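Local coordinates for arginase (Thermus thermophilus, PDB 2EF5), which probably hydrolyses L-arginine to L-ornithine and urea, using a pair of manganese ions, at residues R27-L32 with M276-A281; E68-A73 with H147-E152; G86-V91 with S283-R288; S97-S102 with H213-A218. One frame throughout, in Å; residues are numbered along the deposited sequence.

All four contacts belong to one alpha/beta fold, a parallel eight-stranded sheet with helices on both faces. Interactions 1 and 3, centres about 11 Å apart, both use helix 272-284 and cross along the chain. Interaction 4, about 16 Å from interaction 1 and 14 Å from interaction 3 between centres, joins strand 212-217 to helix 99-107 beside the manganese pair and touches the other three contacts. Interaction 2 ties helices 66-81 and 148-154 together, its centre about 29 Å from that of interaction 1. The first segments follow in the order 1, 2, 3, 4, whereas the second run 2, 4, 1, 3, so distant parts of the chain are interlaced in one fold, with interaction 4 beside the metals.

Interaction 1: R27-L32 with M276-A281; sequences RYARLL and MLVGLA
Ala-29 is the first residue of 27-32 to meet helix 272-284: its CB sits 3.5 Å from Val-278 CG2. It is also where helix 22-28 gives up its helical backbone, although the turn stays closed by the bond from Arg-30 N to Arg-27 O (2.8 Å). Arg-30, with a positive phi of 59°, then takes the N-cap position of helix 31-37, and its side chain leads away from Val-278. The two short helices thus follow each other through a tight kink, and Val-278 packs against the kink itself. In the arginase alpha/beta fold this stretch lies on the crossover between parallel strands 2-8 and 41-47, and helix 272-284 follows strand 255-261. Leu-31 comes next and crosses the valine at a slant: its CA is 3.6 Å from Val-278 CG1 and its CB 3.8 Å from Val-278 CG2. With CG1 anti to its own backbone N (chi1 168°), Val-278 sends that methyl to the Leu-31 backbone and leaves CG2 for Ala-29, touching both sides of the kink. With an alanine here in place of Val-278, a gap is likely to open between helix 272-284 and the kink, Ala-29 CB and Leu-31 CB being left without their methyl partners. Leu-31 CD1 reaches one turn further along the helix, to Ala-281 CB at 4.2 Å, and the Leu-31 side chain also touches Leu-92 of strand 87-93.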
# COMPACT_ATOMS: atom_id res chain seq x y z
N ARG A 27 -18.99 42.61 -15.79
CA ARG A 27 -18.90 44.06 -15.79
C ARG A 27 -20.03 44.61 -14.92
O ARG A 27 -19.81 45.53 -14.14
CB ARG A 27 -19.02 44.63 -17.21
CG ARG A 27 -17.81 44.37 -18.09
CD ARG A 27 -17.99 45.03 -19.46
NE ARG A 27 -16.75 45.03 -20.24
CZ ARG A 27 -16.43 44.13 -21.17
NH1 ARG A 27 -17.26 43.13 -21.45
NH2 ARG A 27 -15.27 44.23 -21.82
N TYR A 28 -21.23 44.04 -15.06
CA TYR A 28 -22.36 44.49 -14.26
C TYR A 28 -22.13 44.27 -12.77
O TYR A 28 -22.75 44.93 -11.95
CB TYR A 28 -23.65 43.81 -14.71
CG TYR A 28 -24.33 44.55 -15.84
CD1 TYR A 28 -24.77 45.87 -15.66
CD2 TYR A 28 -24.51 43.96 -17.09
CE1 TYR A 28 -25.37 46.58 -16.71
CE2 TYR A 28 -25.10 44.66 -18.14
CZ TYR A 28 -25.53 45.97 -17.94
OH TYR A 28 -26.10 46.69 -18.96
N ALA A 29 -21.24 43.35 -12.42
CA ALA A 29 -20.93 43.10 -11.01
C ALA A 29 -19.93 44.16 -10.51
O ALA A 29 -19.35 44.04 -9.43
CB ALA A 29 -20.35 41.70 -10.84
N ARG A 30 -19.74 45.20 -11.33
CA ARG A 30 -18.85 46.32 -11.01
C ARG A 30 -17.39 45.95 -10.76
O ARG A 30 -16.74 46.48 -9.86
CB ARG A 30 -19.41 47.09 -9.80
CG ARG A 30 -20.86 47.51 -9.98
CD ARG A 30 -21.39 48.30 -8.80
NE ARG A 30 -20.69 49.58 -8.64
CZ ARG A 30 -19.81 49.85 -7.68
NH1 ARG A 30 -19.51 48.93 -6.77
NH2 ARG A 30 -19.23 51.04 -7.65
N LEU A 31 -16.86 45.04 -11.56
CA LEU A 31 -15.47 44.62 -11.42
C LEU A 31 -14.57 45.84 -11.54
O LEU A 31 -13.64 46.04 -10.76
CB LEU A 31 -15.12 43.63 -12.54
CG LEU A 31 -13.62 43.46 -12.83
CD1 LEU A 31 -12.94 42.79 -11.65
CD2 LEU A 31 -13.44 42.62 -14.10
N LEU A 32 -14.86 46.66 -12.53
CA LEU A 32 -14.09 47.85 -12.83
C LEU A 32 -14.12 48.92 -11.73
O LEU A 32 -13.08 49.41 -11.31
CB LEU A 32 -14.60 48.41 -14.14
CG LEU A 32 -13.54 49.02 -15.04
CD1 LEU A 32 -13.91 48.78 -16.49
CD2 LEU A 32 -13.40 50.51 -14.72
N MET A 276 -19.33 36.74 -7.25
CA MET A 276 -18.36 35.89 -6.56
C MET A 276 -16.99 36.05 -7.20
O MET A 276 -16.00 36.30 -6.51
CB MET A 276 -18.76 34.42 -6.66
CG MET A 276 -19.83 33.94 -5.69
SD MET A 276 -19.22 33.74 -4.00
CE MET A 276 -17.55 33.11 -4.29
N LEU A 277 -16.93 35.88 -8.52
CA LEU A 277 -15.66 35.99 -9.22
C LEU A 277 -15.05 37.38 -9.17
O LEU A 277 -13.84 37.52 -9.14
CB LEU A 277 -15.82 35.54 -10.68
CG LEU A 277 -15.39 34.09 -10.95
CD1 LEU A 277 -16.24 33.14 -10.12
CD2 LEU A 277 -15.54 33.78 -12.43
N VAL A 278 -15.88 38.41 -9.17
CA VAL A 278 -15.32 39.75 -9.08
C VAL A 278 -14.63 39.89 -7.73
O VAL A 278 -13.52 40.40 -7.64
CB VAL A 278 -16.41 40.84 -9.22
CG1 VAL A 278 -15.83 42.18 -8.83
CG2 VAL A 278 -16.91 40.88 -10.66
N GLY A 279 -15.29 39.40 -6.67
CA GLY A 279 -14.70 39.49 -5.35
C GLY A 279 -13.38 38.74 -5.29
O GLY A 279 -12.43 39.20 -4.66
N LEU A 280 -13.32 37.59 -5.95
CA LEU A 280 -12.10 36.80 -5.96
C LEU A 280 -11.00 37.54 -6.71
O LEU A 280 -9.84 37.48 -6.31
CB LEU A 280 -12.35 35.42 -6.57
CG LEU A 280 -13.21 34.51 -5.69
CD1 LEU A 280 -13.60 33.24 -6.44
CD2 LEU A 280 -12.45 34.17 -4.42
N ALA A 281 -11.35 38.24 -7.78
CA ALA A 281 -10.34 39.00 -8.53
C ALA A 281 -9.75 40.07 -7.62
O ALA A 281 -8.54 40.31 -7.62
CB ALA A 281 -10.96 39.65 -9.76

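Interaction 2: E68-A73 with H147-E152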
# COMPACT_ATOMS: atom_id res chain seq x y z
N GLU A 68 -13.02 29.05 -35.83
CA GLU A 68 -13.60 30.28 -35.29
C GLU A 68 -13.00 30.57 -33.92
O GLU A 68 -12.72 31.73 -33.58
CB GLU A 68 -15.13 30.15 -35.18
CG GLU A 68 -15.85 30.08 -36.52
CD GLU A 68 -16.01 28.67 -37.03
OE1 GLU A 68 -15.03 27.89 -37.02
OE2 GLU A 68 -17.13 28.33 -37.47
N ILE A 69 -12.79 29.52 -33.14
CA ILE A 69 -12.19 29.66 -31.83
C ILE A 69 -10.75 30.14 -31.99
O ILE A 69 -10.31 31.06 -31.30
CB ILE A 69 -12.22 28.32 -31.07
CG1 ILE A 69 -13.67 27.97 -30.72
CG2 ILE A 69 -11.38 28.42 -29.81
CD1 ILE A 69 -13.85 26.59 -30.13
N ARG A 70 -10.02 29.51 -32.90
CA ARG A 70 -8.64 29.88 -33.17
C ARG A 70 -8.53 31.36 -33.55
O ARG A 70 -7.69 32.09 -33.03
CB ARG A 70 -8.08 29.01 -34.31
CG ARG A 70 -6.64 29.28 -34.71
CD ARG A 70 -6.24 28.39 -35.88
NE ARG A 70 -4.80 28.38 -36.13
CZ ARG A 70 -4.12 29.37 -36.69
NH1 ARG A 70 -4.75 30.48 -37.07
NH2 ARG A 70 -2.82 29.27 -36.87
N ALA A 71 -9.41 31.80 -34.45
CA ALA A 71 -9.41 33.19 -34.90
C ALA A 71 -9.61 34.17 -33.74
O ALA A 71 -8.84 35.12 -33.58
CB ALA A 71 -10.50 33.40 -35.96
N ALA A 72 -10.63 33.94 -32.93
CA ALA A 72 -10.91 34.81 -31.79
C ALA A 72 -9.76 34.80 -30.78
O ALA A 72 -9.31 35.85 -30.35
CB ALA A 72 -12.21 34.38 -31.11
N ALA A 73 -9.31 33.61 -30.40
CA ALA A 73 -8.22 33.48 -29.44
C ALA A 73 -6.95 34.17 -29.94
O ALA A 73 -6.17 34.70 -29.16
CB ALA A 73 -7.94 32.01 -29.16
N HIS A 147 -4.79 19.36 -31.24
CA HIS A 147 -4.83 19.69 -32.65
C HIS A 147 -3.73 20.66 -33.04
O HIS A 147 -3.53 21.69 -32.40
CB HIS A 147 -6.19 20.31 -33.01
CG HIS A 147 -6.46 20.33 -34.47
ND1 HIS A 147 -7.26 19.39 -35.09
CD2 HIS A 147 -6.01 21.15 -35.45
CE1 HIS A 147 -7.29 19.63 -36.39
NE2 HIS A 147 -6.53 20.69 -36.63
N PRO A 148 -3.00 20.35 -34.12
CA PRO A 148 -1.90 21.18 -34.63
C PRO A 148 -2.30 22.64 -34.90
O PRO A 148 -1.50 23.55 -34.66
CB PRO A 148 -1.47 20.44 -35.90
CG PRO A 148 -1.76 19.01 -35.56
CD PRO A 148 -3.12 19.11 -34.91
N ARG A 149 -3.51 22.86 -35.41
CA ARG A 149 -4.01 24.21 -35.72
C ARG A 149 -4.03 25.08 -34.47
O ARG A 149 -3.97 26.31 -34.54
CB ARG A 149 -5.45 24.19 -36.28
CG ARG A 149 -5.58 23.93 -37.77
CD ARG A 149 -4.94 25.00 -38.61
NE ARG A 149 -5.71 26.20 -38.87
CZ ARG A 149 -5.18 27.31 -39.37
NH1 ARG A 149 -3.90 27.34 -39.65
NH2 ARG A 149 -5.94 28.38 -39.57
N LEU A 150 -4.13 24.43 -33.32
CA LEU A 150 -4.19 25.15 -32.06
C LEU A 150 -2.84 25.24 -31.36
O LEU A 150 -2.44 26.32 -30.91
CB LEU A 150 -5.21 24.49 -31.14
CG LEU A 150 -6.65 24.44 -31.67
CD1 LEU A 150 -7.54 23.72 -30.66
CD2 LEU A 150 -7.16 25.85 -31.91
N THR A 151 -2.14 24.12 -31.26
CA THR A 151 -0.85 24.10 -30.60
C THR A 151 0.20 24.95 -31.32
O THR A 151 1.06 25.54 -30.68
CB THR A 151 -0.31 22.66 -30.46
OG1 THR A 151 -0.21 22.05 -31.75
CG2 THR A 151 -1.25 21.83 -29.58
N GLU A 152 0.11 25.02 -32.65
CA GLU A 152 1.08 25.79 -33.42
C GLU A 152 1.12 27.26 -33.04
O GLU A 152 2.17 27.90 -33.13
CB GLU A 152 0.81 25.66 -34.93
CG GLU A 152 -0.57 26.08 -35.39
CD GLU A 152 -0.73 26.02 -36.90
OE1 GLU A 152 -0.13 25.12 -37.52
OE2 GLU A 152 -1.47 26.85 -37.46
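Arg-70 crosses from helix 66-81 to helix 148-154, and every part of its side chain finds something on the way. CB lies 4.1 Å from Leu-150 CD2, the apolar start of the contact. CG stands anti to the backbone N (chi1 180°) and the chain runs on extended to NE, carrying CD over to Arg-149 O (3.4 Å). NE donates to that same carbonyl oxygen, Arg-149 O, at 2.7 Å; the bond is somewhat bent (146° at the hydrogen) and the donor is tilted out of the carbonyl plane. Beyond it the guanidinium lies flat on that of Arg-149, planes 5° apart and centres separated by 3.5 Å. Arg-149 achieves this by folding back at its second and third torsions, which brings its CZ over one face of the Arg-70 group. The tip, NH2, forms a salt bridge with Glu-152 OE2 (2.8 Å), using the anti lone pair of that oxygen, which sits at the guanidinium edge, somewhat tilted out of its plane. Two cations so close would be costly alone, but Glu-152 OE2 also pairs with Arg-149 NH1 at 3.3 Å, and Glu-67 forms a salt bridge with Arg-149 NE, which probably offsets the repulsion. A leucine in place of Arg-70 would probably leave Arg-149 O and Glu-152 without this donor and the Arg-149 guanidinium freer to turn. The whole is a stacked arginine pair within a salt-bridge network, joining two nearly parallel helices.

Interaction 3: G86-V91 with S283-R288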
# COMPACT_ATOMS: atom_id res chain seq x y z
N GLY A 86 3.67 45.89 -17.59
CA GLY A 86 3.36 46.56 -16.34
C GLY A 86 1.85 46.71 -16.21
O GLY A 86 1.33 47.11 -15.17
N VAL A 87 1.14 46.39 -17.29
CA VAL A 87 -0.31 46.46 -17.27
C VAL A 87 -0.84 45.05 -17.01
O VAL A 87 -0.57 44.12 -17.78
CB VAL A 87 -0.87 47.00 -18.61
CG1 VAL A 87 -2.39 46.99 -18.58
CG2 VAL A 87 -0.38 48.42 -18.85
N PHE A 88 -1.58 44.90 -15.92
CA PHE A 88 -2.16 43.62 -15.53
C PHE A 88 -3.44 43.35 -16.32
O PHE A 88 -4.41 44.11 -16.22
CB PHE A 88 -2.47 43.64 -14.03
CG PHE A 88 -2.85 42.31 -13.46
CD1 PHE A 88 -1.97 41.61 -12.65
CD2 PHE A 88 -4.10 41.76 -13.72
CE1 PHE A 88 -2.33 40.38 -12.09
CE2 PHE A 88 -4.48 40.53 -13.17
CZ PHE A 88 -3.60 39.84 -12.36
N PRO A 89 -3.46 42.27 -17.12
CA PRO A 89 -4.65 41.96 -17.90
C PRO A 89 -5.61 40.98 -17.24
O PRO A 89 -5.20 39.95 -16.70
CB PRO A 89 -4.06 41.36 -19.17
CG PRO A 89 -2.94 40.54 -18.62
CD PRO A 89 -2.30 41.48 -17.59
N ILE A 90 -6.90 41.32 -17.29
CA ILE A 90 -7.95 40.47 -16.75
C ILE A 90 -8.86 40.19 -17.93
O ILE A 90 -9.45 41.11 -18.51
CB ILE A 90 -8.78 41.16 -15.66
CG1 ILE A 90 -7.90 41.50 -14.46
CG2 ILE A 90 -9.93 40.24 -15.24
CD1 ILE A 90 -8.65 42.23 -13.35
N VAL A 91 -8.99 38.92 -18.29
CA VAL A 91 -9.83 38.54 -19.40
C VAL A 91 -11.14 37.94 -18.89
O VAL A 91 -11.13 36.97 -18.14
CB VAL A 91 -9.11 37.51 -20.30
CG1 VAL A 91 -9.96 37.19 -21.52
CG2 VAL A 91 -7.74 38.06 -20.71
N SER A 283 -9.43 40.04 -4.37
CA SER A 283 -8.51 39.43 -3.42
C SER A 283 -7.20 39.07 -4.11
O SER A 283 -6.12 39.23 -3.54
CB SER A 283 -9.11 38.17 -2.80
OG SER A 283 -10.23 38.48 -2.01
N LEU A 284 -7.29 38.57 -5.34
CA LEU A 284 -6.08 38.20 -6.06
C LEU A 284 -5.22 39.43 -6.33
O LEU A 284 -3.99 39.34 -6.40
CB LEU A 284 -6.44 37.52 -7.39
CG LEU A 284 -5.24 36.99 -8.18
CD1 LEU A 284 -4.56 35.88 -7.40
CD2 LEU A 284 -5.71 36.46 -9.53
N LEU A 285 -5.86 40.58 -6.50
CA LEU A 285 -5.14 41.81 -6.75
C LEU A 285 -4.78 42.64 -5.51
O LEU A 285 -4.51 43.83 -5.60
CB LEU A 285 -5.90 42.66 -7.77
CG LEU A 285 -5.51 42.32 -9.22
CD1 LEU A 285 -5.79 40.85 -9.52
CD2 LEU A 285 -6.27 43.21 -10.18
N GLY A 286 -4.79 42.01 -4.34
CA GLY A 286 -4.40 42.74 -3.15
C GLY A 286 -5.41 43.16 -2.09
O GLY A 286 -5.00 43.63 -1.02
N LYS A 287 -6.70 43.02 -2.36
CA LYS A 287 -7.68 43.42 -1.36
C LYS A 287 -7.52 42.51 -0.15
O LYS A 287 -7.47 41.28 -0.28
CB LYS A 287 -9.12 43.32 -1.89
CG LYS A 287 -10.16 43.93 -0.95
CD LYS A 287 -11.56 43.99 -1.58
CE LYS A 287 -12.55 44.71 -0.65
NZ LYS A 287 -13.94 44.75 -1.19
N ARG A 288 -7.41 43.11 1.03
CA ARG A 288 -7.26 42.35 2.26
C ARG A 288 -8.13 42.93 3.37
O ARG A 288 -8.45 44.11 3.35
CB ARG A 288 -5.79 42.34 2.67
CG ARG A 288 -4.95 41.49 1.74
CD ARG A 288 -3.55 42.03 1.55
NE ARG A 288 -2.82 42.12 2.81
CZ ARG A 288 -2.73 43.21 3.56
NH1 ARG A 288 -3.34 44.33 3.18
NH2 ARG A 288 -2.04 43.18 4.69
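Leu-285 buries the most surface here, and its two methyls are divided between Phe-88 and Ile-90 of strand 87-93. CD1 goes to the far end of the phenyl ring, 3.7 Å from Phe-88 CZ and 3.9 Å from Phe-88 CE2, while Leu-285 CG stands over one face of that ring. The other methyl, CD2, meets Ile-90 CD1 tip to tip at 4.1 Å. Phe-88 and Ile-90 are two residues apart on the strand and so point to the same side of the sheet; because Phe-88 CG is anti to its backbone N (chi1 -170°), the ring stands beside the isoleucine, with Ile-90 CG1 at its edge, in plane. Leu-285 is the first residue past helix 272-284. Gly-286, at positive phi, is the C-prime residue of a Schellman motif, its N bonded to Ser-283 O at 3.2 Å, and Tyr-40 OH is hydrogen-bonded to the Leu-285 carbonyl. The helix terminus thus packs on one face of the sheet, where Leu-284 continues onto Leu-258 of strand 255-261 and onto helix 239-252, while Pro-89 and Val-91 point to the other face and pack on helix 66-81.

Interaction 4: S97-S102 with H213-A218. With MN (manganese (II) ion), chain H; MN (manganese (II) ion), chain G.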
# COMPACT_ATOMS: atom_id res chain seq x y z
N SER A 97 -12.00 28.20 -23.46
CA SER A 97 -11.17 28.07 -24.65
C SER A 97 -10.36 29.35 -24.86
O SER A 97 -9.27 29.30 -25.41
CB SER A 97 -12.04 27.84 -25.89
OG SER A 97 -12.77 26.63 -25.80
N LEU A 98 -10.91 30.48 -24.43
CA LEU A 98 -10.23 31.77 -24.58
C LEU A 98 -8.86 31.78 -23.93
O LEU A 98 -7.99 32.58 -24.31
CB LEU A 98 -11.09 32.89 -23.99
CG LEU A 98 -11.31 32.90 -22.47
CD1 LEU A 98 -10.08 33.46 -21.76
CD2 LEU A 98 -12.51 33.77 -22.15
N SER A 99 -8.64 30.90 -22.96
CA SER A 99 -7.35 30.85 -22.28
C SER A 99 -6.18 30.49 -23.19
O SER A 99 -5.04 30.80 -22.86
CB SER A 99 -7.40 29.89 -21.09
OG SER A 99 -8.20 30.44 -20.04
N MET A 100 -6.46 29.84 -24.32
CA MET A 100 -5.38 29.49 -25.23
C MET A 100 -4.75 30.79 -25.70
O MET A 100 -3.54 30.89 -25.86
CB MET A 100 -5.92 28.70 -26.44
CG MET A 100 -6.50 27.34 -26.10
SD MET A 100 -7.03 26.42 -27.56
CE MET A 100 -8.43 27.37 -28.08
N GLY A 101 -5.60 31.79 -25.92
CA GLY A 101 -5.11 33.08 -26.37
C GLY A 101 -4.65 33.98 -25.23
O GLY A 101 -3.66 34.70 -25.36
N SER A 102 -5.35 33.93 -24.09
CA SER A 102 -4.98 34.79 -22.97
C SER A 102 -3.63 34.42 -22.36
O SER A 102 -2.80 35.30 -22.14
CB SER A 102 -6.06 34.79 -21.88
OG SER A 102 -6.15 33.54 -21.22
N HIS A 213 0.18 33.18 -13.93
CA HIS A 213 -1.07 33.47 -14.62
C HIS A 213 -2.13 32.62 -13.93
O HIS A 213 -1.99 31.40 -13.81
CB HIS A 213 -1.02 33.07 -16.10
CG HIS A 213 -2.32 33.24 -16.82
ND1 HIS A 213 -3.33 32.31 -16.75
CD2 HIS A 213 -2.81 34.26 -17.55
CE1 HIS A 213 -4.38 32.75 -17.41
NE2 HIS A 213 -4.09 33.94 -17.90
N VAL A 214 -3.19 33.26 -13.45
CA VAL A 214 -4.24 32.53 -12.77
C VAL A 214 -5.48 32.44 -13.67
O VAL A 214 -5.99 33.46 -14.12
CB VAL A 214 -4.63 33.22 -11.45
CG1 VAL A 214 -5.82 32.50 -10.81
CG2 VAL A 214 -3.44 33.22 -10.50
N SER A 215 -5.94 31.23 -13.93
CA SER A 215 -7.12 31.06 -14.76
C SER A 215 -8.21 30.52 -13.85
O SER A 215 -8.16 29.37 -13.42
CB SER A 215 -6.82 30.08 -15.91
OG SER A 215 -7.82 30.18 -16.91
N LEU A 216 -9.20 31.35 -13.57
CA LEU A 216 -10.28 30.98 -12.66
C LEU A 216 -11.60 30.64 -13.35
O LEU A 216 -12.26 31.51 -13.92
CB LEU A 216 -10.48 32.10 -11.63
CG LEU A 216 -11.59 31.98 -10.58
CD1 LEU A 216 -11.37 30.73 -9.71
CD2 LEU A 216 -11.58 33.24 -9.70
N ASP A 217 -11.98 29.37 -13.28
CA ASP A 217 -13.23 28.90 -13.85
C ASP A 217 -14.23 28.95 -12.70
O ASP A 217 -14.00 28.39 -11.64
CB ASP A 217 -13.09 27.45 -14.34
CG ASP A 217 -14.31 26.98 -15.10
OD1 ASP A 217 -15.44 27.23 -14.62
OD2 ASP A 217 -14.16 26.35 -16.16
N ALA A 218 -15.35 29.64 -12.92
CA ALA A 218 -16.37 29.79 -11.90
C ALA A 218 -16.85 28.46 -11.33
O ALA A 218 -17.26 28.40 -10.17
CB ALA A 218 -17.57 30.56 -12.46
MN MN H . -12.45 25.16 -17.44
MN MN G . -14.53 23.92 -15.77
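Ser-215 OG is hydrogen-bonded to both His-96 NE2 and Asp-259 OD2, and it lies 3.2 Å from Ser-99 OG. This is the second shell of the binuclear manganese site of the arginase fold, which sits at the C-terminal end of parallel strand 212-217. With its OG anti to the backbone N (chi1 -164°), Ser-215 faces helix 99-107 and the imidazole of His-96, a ligand of one manganese through ND1, which is likely to steady this first-shell ring from its far nitrogen. Asp-259 gathers the helix side as well: OD2 is also hydrogen-bonded to Ser-99 OG, and OD1 to Ser-102 OG. The Asp-259 carboxylate thereby collects three buried serine hydroxyls, which is likely to fix its rotation and offset its charge. His-213, on the same face of the strand, packs beside Ser-102. Val-214 and Leu-216 turn to the other face, against helix 272-284. Two residues beyond Ser-215, Asp-217 belongs to the first shell itself. Asp-118 shares both metals with it, while His-96 and Asp-122 complete the protein ligands of the manganese of chain H, and His-120 and Asp-219 belong to the site of the manganese of chain G. Asp-217 OD2 bridges the pair, 2.4 Å from the manganese of chain H and 2.5 Å from the manganese of chain G.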